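Glutamyl endopeptidase (Staphylococcus epidermidis, PDB 6PYM) is a secreted serine protease that probably cleaves peptide bonds on the carbonyl side of glutamic acid, and also after aspartic acid. Local coordinates at residues A[23-28]-A[46-51]; A[51-56]-A[93-98]; A[61-66]-A[83-88]. The protein carries 1 engineered substitution. All blocks are in the same frame, centred on the assembly; numbering follows the deposited sequence.

Interaction 1. Residues A[23-28]-A[46-51]; sequences SFIYIP and ILTNKH
I25 and I46 meet end to end through their CD1 methyls, 3.7 Å apart, and the same I25 methyl also ends against the side chain of T48. In that second meeting I25 CD1 lies 3.5 Å from T48 OG1, with CB and CG2 of T48 close behind. One methyl thus touches two residues, I46 and T48, that alternate along strand 45-48, which is the spacing expected of side chains on one face of a strand. The I25 chain is stretched beyond CG1 (chi2 -176°), and this extension carries CD1 out to the opposing residues. I46 answers with CG1 placed over its own main chain, flanked by both N and C (chi1 70°), and its CD1 ends against that of I25. A methyl cannot hydrogen-bond, so the approach to T48 OG1 is packing; OG1 itself is hydrogen-bonded to S37 O. A buried oxygen is thus satisfied by the intervening strand while a methyl rests beside it. The backbones stay well apart, the CA atoms of I25 and T48 being 9.1 Å from each other, so side chains alone join the segments. All three residues are buried. Strand 34-42 lies between strands 22-27 and 45-48 in the closed antiparallel barrel, and I25 pairs with its G36 through the backbone. On the other flank strand 22-27 is bonded to strand 64-67, whose V65 touches both S23 and I46, while L47 points away from I25 and packs on I183 of strand 180-188.

Interaction 2. Residues A[51-56]-A[93-98]; sequences HVVNGA and DLAILR
H51 ND1 donates to D93 OD2 at 2.6 Å, the shorter of two hydrogen bonds by which one carboxylate holds one histidine residue. The bond is nearly straight, with 162° at the hydrogen, and OD2 lies close to the imidazole plane at the ring edge. The second bond comes from the main chain: H51 N donates to D93 OD1 at 3.0 Å. Each oxygen uses its syn lone pair, so both N-H groups come to the end of the carboxylate that faces away from CB, one to each oxygen. It is not coplanar with the ring, however; the planes differ by 43°. In H51 a chi1 of 83° sets the ring above its own backbone, and the turn about CB-CG brings the ND1 edge to D93. The two bonds together fix the aspartate relative to the ring and the start of helix 50-53. V52 CG2 lies 4.2 Å above one ring face, toward its rim. Beyond this polar end the contact becomes apolar. V53 CG2 meets A95 CB at 3.9 Å, and V53 CG1 approaches L97 CB at 4.4 Å, so the two methyls of one valine span alternate residues of strand 95-99. V53 also packs on T48 and I85, which seats the helix against the barrel. H51 and D93 are predicted members of the charge relay system, and the side chain of A169, an engineered residue at the active-site serine position, is about 3 Å from that of H51. The geometry is that of the histidine-aspartate pair in the catalytic triad of chymotrypsin-like proteases, consistent with that assignment.

Interaction 3. Residues A[61-66]-A[83-88]; sequences RNISVH and QEIIPY
The R61 guanidinium presents its edge to Q83, whose CB lies in the guanidinium plane 3.9 Å from R61 NH1, with Q83 CA equally far from that nitrogen. The Q83 amide takes no part in this approach; its plane is turned 65° from the guanidinium, and the two side chains pass at a slant. The site is the end of an antiparallel strand pair, 64-67 with 80-87, in the barrel of a chymotrypsin-like fold, and it carries a classic beta bulge: Q83 and E84 together face R98 on the neighbouring strand 95-99. The backbone of Q83 departs from extended geometry, its psi turned toward helical values, as the first bulge residue should. R61 reaches the strand because its chain bends twice (chi2 -46°, chi3 -73°), curling NH1 round toward Q83. NH1 is hydrogen-bonded to S100 OG; toward Q83 it meets only the carbons CA and CB, which makes that approach van der Waals packing. E84, the other bulge residue, forms a salt bridge from OE1 to R98 NH1. Across the segments the CA atoms of R61 and Q83 come to 6.0 Å, and I63 is still backbone-bonded to G82, just before the bulge. Beyond it the contact between the two segments passes to side chains. I63 is buried and also touches A56, I25 and I27; L97 packs on both I63 and I85. The two isoleucines themselves meet through their terminal methyls, I63 CD1 and I85 CD1, at 4.3 Å.

Overall arrangement
The three contacts lie on one barrel, their centres 6 to 7 Å apart. Interactions 1 and 2 share H51 and are joined by probable hydrogen bonds T48 O to A95 N and I46 O to L97 N, both 2.9 Å. Strand 22-27 of interaction 1 probably bonds to strand 64-67 of interaction 3 through F24 O and H66 N (2.8 Å), while R98 O and Q83 N (2.7 Å), probably hydrogen-bonded, link interactions 2 and 3. Along the chain, interaction 3 is nested within the loop that interaction 2 closes. Interaction 2 holds the predicted catalytic pair H51 and D93; the T48 side chain is about 6 Å from that of engineered A169, whereas those of I85 and H51 are about 11 Å apart.

Interaction 1. Residues A[23-28]-A[46-51]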
loop_
_atom_site.group_PDB
_atom_site.type_symbol
_atom_site.label_atom_id
_atom_site.label_comp_id
_atom_site.label_asym_id
_atom_site.label_seq_id
_atom_site.Cartn_x
_atom_site.Cartn_y
_atom_site.Cartn_z
ATOM N N SER A 23 0.010 0.557 6.030
ATOM C CA SER A 23 -0.485 -0.554 6.829
ATOM C C SER A 23 0.313 -1.830 6.605
ATOM O O SER A 23 0.738 -2.132 5.485
ATOM C CB SER A 23 -1.954 -0.831 6.524
ATOM O OG SER A 23 -2.754 0.321 6.753
ATOM N N PHE A 24 0.474 -2.587 7.685
ATOM C CA PHE A 24 1.147 -3.879 7.696
ATOM C C PHE A 24 0.108 -4.989 7.613
ATOM O O PHE A 24 -0.915 -4.938 8.310
ATOM C CB PHE A 24 1.948 -3.988 8.997
ATOM C CG PHE A 24 2.480 -5.361 9.301
ATOM C CD1 PHE A 24 3.540 -5.890 8.582
ATOM C CD2 PHE A 24 1.939 -6.112 10.341
ATOM C CE1 PHE A 24 4.033 -7.155 8.881
ATOM C CE2 PHE A 24 2.431 -7.368 10.643
ATOM C CZ PHE A 24 3.476 -7.883 9.915
ATOM N N ILE A 25 0.352 -5.976 6.753
ATOM C CA ILE A 25 -0.585 -7.069 6.527
ATOM C C ILE A 25 0.069 -8.377 6.950
ATOM O O ILE A 25 1.206 -8.665 6.554
ATOM C CB ILE A 25 -1.011 -7.134 5.052
ATOM C CG1 ILE A 25 -1.690 -5.825 4.646
ATOM C CG2 ILE A 25 -1.949 -8.311 4.820
ATOM C CD1 ILE A 25 -2.236 -5.826 3.222
ATOM N N TYR A 26 -0.656 -9.175 7.736
ATOM C CA TYR A 26 -0.156 -10.441 8.255
ATOM C C TYR A 26 -1.176 -11.520 7.931
ATOM O O TYR A 26 -2.359 -11.375 8.251
ATOM C CB TYR A 26 0.041 -10.334 9.769
ATOM C CG TYR A 26 0.688 -11.544 10.419
ATOM C CD1 TYR A 26 -0.083 -12.610 10.880
ATOM C CD2 TYR A 26 2.066 -11.604 10.599
ATOM C CE1 TYR A 26 0.512 -13.714 11.494
ATOM C CE2 TYR A 26 2.667 -12.705 11.207
ATOM C CZ TYR A 26 1.885 -13.746 11.656
ATOM O OH TYR A 26 2.494 -14.826 12.262
ATOM N N ILE A 27 -0.727 -12.586 7.271
ATOM C CA ILE A 27 -1.600 -13.693 6.880
ATOM C C ILE A 27 -0.948 -15.001 7.310
ATOM O O ILE A 27 0.096 -15.379 6.763
ATOM C CB ILE A 27 -1.874 -13.712 5.365
ATOM C CG1 ILE A 27 -2.464 -12.382 4.888
ATOM C CG2 ILE A 27 -2.818 -14.860 5.015
ATOM C CD1 ILE A 27 -2.617 -12.281 3.375
ATOM N N PRO A 28 -1.518 -15.724 8.283
ATOM C CA PRO A 28 -0.934 -17.021 8.643
ATOM C C PRO A 28 -1.163 -18.063 7.552
ATOM O O PRO A 28 -2.125 -17.969 6.803
ATOM C CB PRO A 28 -1.688 -17.406 9.915
ATOM C CG PRO A 28 -2.966 -16.658 9.851
ATOM C CD PRO A 28 -2.682 -15.377 9.112
ATOM N N ILE A 46 -8.736 -0.763 2.512
ATOM C CA ILE A 46 -7.343 -0.574 2.135
ATOM C C ILE A 46 -7.175 -1.009 0.687
ATOM O O ILE A 46 -7.969 -1.784 0.146
ATOM C CB ILE A 46 -6.340 -1.326 3.043
ATOM C CG1 ILE A 46 -6.410 -2.840 2.825
ATOM C CG2 ILE A 46 -6.570 -0.984 4.508
ATOM C CD1 ILE A 46 -5.198 -3.588 3.368
ATOM N N LEU A 47 -6.115 -0.502 0.063
ATOM C CA LEU A 47 -5.597 -1.055 -1.182
ATOM C C LEU A 47 -4.360 -1.891 -0.887
ATOM O O LEU A 47 -3.543 -1.543 -0.026
ATOM C CB LEU A 47 -5.211 0.039 -2.175
ATOM C CG LEU A 47 -6.330 1.033 -2.489
ATOM C CD1 LEU A 47 -5.853 2.062 -3.503
ATOM C CD2 LEU A 47 -7.604 0.330 -2.942
ATOM N N THR A 48 -4.225 -2.983 -1.630
ATOM C CA THR A 48 -3.050 -3.839 -1.610
ATOM C C THR A 48 -3.010 -4.590 -2.945
ATOM O O THR A 48 -3.684 -4.198 -3.906
ATOM C CB THR A 48 -3.063 -4.730 -0.355
ATOM O OG1 THR A 48 -1.847 -5.476 -0.280
ATOM C CG2 THR A 48 -4.244 -5.689 -0.376
ATOM N N ASN A 49 -2.212 -5.657 -3.012
ATOM C CA ASN A 49 -2.107 -6.445 -4.234
ATOM C C ASN A 49 -3.062 -7.636 -4.218
ATOM O O ASN A 49 -3.378 -8.193 -3.164
ATOM C CB ASN A 49 -0.706 -7.034 -4.416
ATOM C CG ASN A 49 0.397 -6.003 -4.545
ATOM O OD1 ASN A 49 1.536 -6.299 -4.191
ATOM N ND2 ASN A 49 0.094 -4.824 -5.083
ATOM N N LYS A 50 -3.459 -8.070 -5.421
ATOM C CA LYS A 50 -4.119 -9.368 -5.562
ATOM C C LYS A 50 -3.271 -10.483 -4.979
ATOM O O LYS A 50 -3.784 -11.362 -4.279
ATOM C CB LYS A 50 -4.414 -9.679 -7.030
ATOM C CG LYS A 50 -5.485 -8.799 -7.636
ATOM C CD LYS A 50 -5.647 -9.074 -9.115
ATOM C CE LYS A 50 -6.777 -8.249 -9.695
ATOM N NZ LYS A 50 -6.853 -8.345 -11.175
ATOM N N HIS A 51 -1.972 -10.485 -5.272
ATOM C CA HIS A 51 -1.175 -11.628 -4.844
ATOM C C HIS A 51 -1.018 -11.674 -3.330
ATOM O O HIS A 51 -0.736 -12.743 -2.775
ATOM C CB HIS A 51 0.158 -11.726 -5.601
ATOM C CG HIS A 51 1.261 -10.870 -5.055
ATOM N ND1 HIS A 51 1.579 -9.634 -5.580
ATOM C CD2 HIS A 51 2.169 -11.110 -4.078
ATOM C CE1 HIS A 51 2.621 -9.142 -4.933
ATOM N NE2 HIS A 51 2.996 -10.014 -4.014
#

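Interaction 2. Residues A[51-56]-A[93-98]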
loop_
_atom_site.group_PDB
_atom_site.type_symbol
_atom_site.label_atom_id
_atom_site.label_comp_id
_atom_site.label_asym_id
_atom_site.label_seq_id
_atom_site.Cartn_x
_atom_site.Cartn_y
_atom_site.Cartn_z
ATOM N N HIS A 51 -1.972 -10.485 -5.272
ATOM C CA HIS A 51 -1.175 -11.628 -4.844
ATOM C C HIS A 51 -1.018 -11.674 -3.330
ATOM O O HIS A 51 -0.736 -12.743 -2.775
ATOM C CB HIS A 51 0.158 -11.726 -5.601
ATOM C CG HIS A 51 1.261 -10.870 -5.055
ATOM N ND1 HIS A 51 1.579 -9.634 -5.580
ATOM C CD2 HIS A 51 2.169 -11.110 -4.078
ATOM C CE1 HIS A 51 2.621 -9.142 -4.933
ATOM N NE2 HIS A 51 2.996 -10.014 -4.014
ATOM N N VAL A 52 -1.208 -10.543 -2.651
ATOM C CA VAL A 52 -1.232 -10.535 -1.191
ATOM C C VAL A 52 -2.531 -11.144 -0.676
ATOM O O VAL A 52 -2.513 -12.106 0.104
ATOM C CB VAL A 52 -1.010 -9.111 -0.652
ATOM C CG1 VAL A 52 -1.270 -9.052 0.855
ATOM C CG2 VAL A 52 0.407 -8.644 -0.946
ATOM N N VAL A 53 -3.675 -10.614 -1.113
ATOM C CA VAL A 53 -4.945 -11.141 -0.617
ATOM C C VAL A 53 -5.171 -12.586 -1.051
ATOM O O VAL A 53 -5.848 -13.339 -0.344
ATOM C CB VAL A 53 -6.146 -10.241 -0.965
ATOM C CG1 VAL A 53 -6.007 -8.876 -0.312
ATOM C CG2 VAL A 53 -6.319 -10.115 -2.460
ATOM N N ASN A 54 -4.628 -12.989 -2.212
ATOM C CA ASN A 54 -4.732 -14.381 -2.658
ATOM C C ASN A 54 -4.130 -15.346 -1.642
ATOM O O ASN A 54 -4.501 -16.529 -1.615
ATOM C CB ASN A 54 -4.034 -14.586 -4.014
ATOM C CG ASN A 54 -4.770 -13.935 -5.196
ATOM O OD1 ASN A 54 -5.941 -13.561 -5.099
ATOM N ND2 ASN A 54 -4.069 -13.806 -6.327
ATOM N N GLY A 55 -3.191 -14.877 -0.816
ATOM C CA GLY A 55 -2.585 -15.733 0.190
ATOM C C GLY A 55 -3.550 -16.210 1.255
ATOM O O GLY A 55 -3.257 -17.190 1.953
ATOM N N ALA A 56 -4.694 -15.542 1.399
ATOM C CA ALA A 56 -5.722 -15.961 2.341
ATOM C C ALA A 56 -6.573 -17.110 1.818
ATOM O O ALA A 56 -7.430 -17.602 2.560
ATOM C CB ALA A 56 -6.630 -14.781 2.693
ATOM N N ASP A 93 -2.184 -6.000 -10.582
ATOM C CA ASP A 93 -2.063 -6.611 -9.256
ATOM C C ASP A 93 -2.621 -5.682 -8.170
ATOM O O ASP A 93 -1.906 -5.224 -7.271
ATOM C CB ASP A 93 -0.596 -6.937 -8.993
ATOM C CG ASP A 93 -0.392 -7.965 -7.905
ATOM O OD1 ASP A 93 -1.377 -8.434 -7.310
ATOM O OD2 ASP A 93 0.794 -8.285 -7.648
ATOM N N LEU A 94 -3.930 -5.419 -8.238
ATOM C CA LEU A 94 -4.585 -4.469 -7.341
ATOM C C LEU A 94 -5.854 -5.081 -6.775
ATOM O O LEU A 94 -6.670 -5.634 -7.522
ATOM C CB LEU A 94 -4.958 -3.196 -8.096
ATOM C CG LEU A 94 -5.703 -2.130 -7.285
ATOM C CD1 LEU A 94 -4.837 -1.585 -6.141
ATOM C CD2 LEU A 94 -6.180 -1.014 -8.207
ATOM N N ALA A 95 -6.047 -4.943 -5.470
ATOM C CA ALA A 95 -7.288 -5.346 -4.834
ATOM C C ALA A 95 -7.637 -4.368 -3.727
ATOM O O ALA A 95 -6.756 -3.799 -3.072
ATOM C CB ALA A 95 -7.183 -6.753 -4.235
ATOM N N ILE A 96 -8.937 -4.171 -3.529
ATOM C CA ILE A 96 -9.451 -3.539 -2.322
ATOM C C ILE A 96 -9.684 -4.640 -1.308
ATOM O O ILE A 96 -10.250 -5.691 -1.640
ATOM C CB ILE A 96 -10.770 -2.800 -2.605
ATOM C CG1 ILE A 96 -10.576 -1.696 -3.649
ATOM C CG2 ILE A 96 -11.366 -2.259 -1.304
ATOM C CD1 ILE A 96 -11.887 -1.126 -4.193
ATOM N N LEU A 97 -9.255 -4.418 -0.075
ATOM C CA LEU A 97 -9.648 -5.274 1.036
ATOM C C LEU A 97 -10.520 -4.436 1.955
ATOM O O LEU A 97 -10.059 -3.440 2.524
ATOM C CB LEU A 97 -8.450 -5.835 1.797
ATOM C CG LEU A 97 -8.821 -6.715 2.999
ATOM C CD1 LEU A 97 -9.534 -7.995 2.570
ATOM C CD2 LEU A 97 -7.596 -7.043 3.813
ATOM N N ARG A 98 -11.790 -4.813 2.061
ATOM C CA ARG A 98 -12.671 -4.221 3.050
ATOM C C ARG A 98 -12.456 -4.956 4.361
ATOM O O ARG A 98 -12.397 -6.190 4.376
ATOM C CB ARG A 98 -14.118 -4.366 2.587
ATOM C CG ARG A 98 -15.154 -3.704 3.469
ATOM C CD ARG A 98 -16.461 -3.546 2.701
ATOM N NE ARG A 98 -16.335 -2.526 1.664
ATOM C CZ ARG A 98 -16.853 -2.620 0.445
ATOM N NH1 ARG A 98 -17.538 -3.697 0.087
ATOM N NH2 ARG A 98 -16.678 -1.631 -0.420
#

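Interaction 3. Residues A[61-66]-A[83-88]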
loop_
_atom_site.group_PDB
_atom_site.type_symbol
_atom_site.label_atom_id
_atom_site.label_comp_id
_atom_site.label_asym_id
_atom_site.label_seq_id
_atom_site.Cartn_x
_atom_site.Cartn_y
_atom_site.Cartn_z
ATOM N N ARG A 61 -11.094 -13.398 6.442
ATOM C CA ARG A 61 -10.894 -13.393 7.883
ATOM C C ARG A 61 -9.498 -13.849 8.284
ATOM O O ARG A 61 -9.105 -13.646 9.438
ATOM C CB ARG A 61 -11.938 -14.275 8.588
ATOM C CG ARG A 61 -13.399 -13.928 8.367
ATOM C CD ARG A 61 -13.672 -12.436 8.498
ATOM N NE ARG A 61 -13.621 -11.966 9.869
ATOM C CZ ARG A 61 -13.925 -10.727 10.219
ATOM N NH1 ARG A 61 -14.298 -9.857 9.291
ATOM N NH2 ARG A 61 -13.845 -10.362 11.495
ATOM N N ASN A 62 -8.751 -14.465 7.371
ATOM C CA ASN A 62 -7.363 -14.831 7.605
ATOM C C ASN A 62 -6.410 -13.644 7.532
ATOM O O ASN A 62 -5.230 -13.804 7.855
ATOM C CB ASN A 62 -6.917 -15.871 6.570
ATOM C CG ASN A 62 -7.589 -17.220 6.760
ATOM O OD1 ASN A 62 -7.951 -17.594 7.874
ATOM N ND2 ASN A 62 -7.741 -17.964 5.670
ATOM N N ILE A 63 -6.875 -12.471 7.113
ATOM C CA ILE A 63 -5.996 -11.329 6.877
ATOM C C ILE A 63 -6.117 -10.355 8.040
ATOM O O ILE A 63 -7.217 -9.877 8.343
ATOM C CB ILE A 63 -6.337 -10.631 5.554
ATOM C CG1 ILE A 63 -6.369 -11.641 4.410
ATOM C CG2 ILE A 63 -5.327 -9.533 5.278
ATOM C CD1 ILE A 63 -6.881 -11.055 3.116
ATOM N N SER A 64 -4.988 -10.031 8.667
ATOM C CA SER A 64 -4.910 -8.987 9.680
ATOM C C SER A 64 -4.252 -7.747 9.087
ATOM O O SER A 64 -3.189 -7.840 8.463
ATOM C CB SER A 64 -4.077 -9.457 10.870
ATOM O OG SER A 64 -4.724 -10.487 11.598
ATOM N N VAL A 65 -4.858 -6.589 9.324
ATOM C CA VAL A 65 -4.369 -5.307 8.820
ATOM C C VAL A 65 -4.060 -4.421 10.012
ATOM O O VAL A 65 -4.939 -4.166 10.843
ATOM C CB VAL A 65 -5.406 -4.630 7.913
ATOM C CG1 VAL A 65 -4.892 -3.276 7.434
ATOM C CG2 VAL A 65 -5.758 -5.531 6.738
ATOM N N HIS A 66 -2.829 -3.926 10.080
ATOM C CA HIS A 66 -2.366 -3.097 11.193
ATOM C C HIS A 66 -1.951 -1.741 10.634
ATOM O O HIS A 66 -0.795 -1.559 10.219
ATOM C CB HIS A 66 -1.175 -3.760 11.890
ATOM C CG HIS A 66 -1.471 -5.089 12.526
ATOM N ND1 HIS A 66 -1.422 -6.298 11.860
ATOM C CD2 HIS A 66 -1.757 -5.390 13.816
ATOM C CE1 HIS A 66 -1.685 -7.281 12.709
ATOM N NE2 HIS A 66 -1.892 -6.755 13.900
ATOM N N GLN A 83 -12.714 -8.590 5.658
ATOM C CA GLN A 83 -14.131 -8.906 5.540
ATOM C C GLN A 83 -14.534 -9.267 4.123
ATOM O O GLN A 83 -15.312 -10.208 3.927
ATOM C CB GLN A 83 -14.981 -7.721 6.041
ATOM C CG GLN A 83 -16.477 -8.014 6.159
ATOM C CD GLN A 83 -17.240 -7.729 4.881
ATOM O OE1 GLN A 83 -16.872 -6.848 4.104
ATOM N NE2 GLN A 83 -18.315 -8.477 4.656
ATOM N N GLU A 84 -14.021 -8.556 3.118
ATOM C CA GLU A 84 -14.362 -8.840 1.734
ATOM C C GLU A 84 -13.210 -8.412 0.835
ATOM O O GLU A 84 -12.671 -7.311 0.991
ATOM C CB GLU A 84 -15.641 -8.096 1.328
ATOM C CG GLU A 84 -16.127 -8.419 -0.076
ATOM C CD GLU A 84 -17.399 -7.675 -0.442
ATOM O OE1 GLU A 84 -17.711 -6.660 0.217
ATOM O OE2 GLU A 84 -18.084 -8.111 -1.391
ATOM N N ILE A 85 -12.858 -9.274 -0.116
ATOM C CA ILE A 85 -11.825 -8.987 -1.104
ATOM C C ILE A 85 -12.504 -8.561 -2.394
ATOM O O ILE A 85 -13.368 -9.280 -2.915
ATOM C CB ILE A 85 -10.939 -10.218 -1.340
ATOM C CG1 ILE A 85 -10.145 -10.547 -0.074
ATOM C CG2 ILE A 85 -10.036 -9.995 -2.549
ATOM C CD1 ILE A 85 -9.566 -11.938 -0.080
ATOM N N ILE A 86 -12.123 -7.397 -2.911
ATOM C CA ILE A 86 -12.661 -6.869 -4.160
ATOM C C ILE A 86 -11.510 -6.704 -5.147
ATOM O O ILE A 86 -10.842 -5.660 -5.147
ATOM C CB ILE A 86 -13.379 -5.530 -3.937
ATOM C CG1 ILE A 86 -14.398 -5.627 -2.798
ATOM C CG2 ILE A 86 -14.067 -5.090 -5.210
ATOM C CD1 ILE A 86 -14.897 -4.279 -2.319
ATOM N N PRO A 87 -11.226 -7.697 -5.985
ATOM C CA PRO A 87 -10.115 -7.549 -6.936
ATOM C C PRO A 87 -10.451 -6.537 -8.020
ATOM O O PRO A 87 -11.597 -6.436 -8.463
ATOM C CB PRO A 87 -9.967 -8.955 -7.529
ATOM C CG PRO A 87 -11.329 -9.571 -7.374
ATOM C CD PRO A 87 -11.885 -9.012 -6.090
ATOM N N TYR A 88 -9.446 -5.783 -8.451
ATOM C CA TYR A 88 -9.613 -4.938 -9.622
ATOM C C TYR A 88 -9.906 -5.827 -10.826
ATOM O O TYR A 88 -9.200 -6.818 -11.043
ATOM C CB TYR A 88 -8.318 -4.167 -9.851
ATOM C CG TYR A 88 -8.305 -3.279 -11.065
ATOM C CD1 TYR A 88 -9.267 -2.291 -11.237
ATOM C CD2 TYR A 88 -7.315 -3.412 -12.030
ATOM C CE1 TYR A 88 -9.249 -1.460 -12.343
ATOM C CE2 TYR A 88 -7.283 -2.582 -13.139
ATOM C CZ TYR A 88 -8.263 -1.613 -13.293
ATOM O OH TYR A 88 -8.251 -0.777 -14.393
#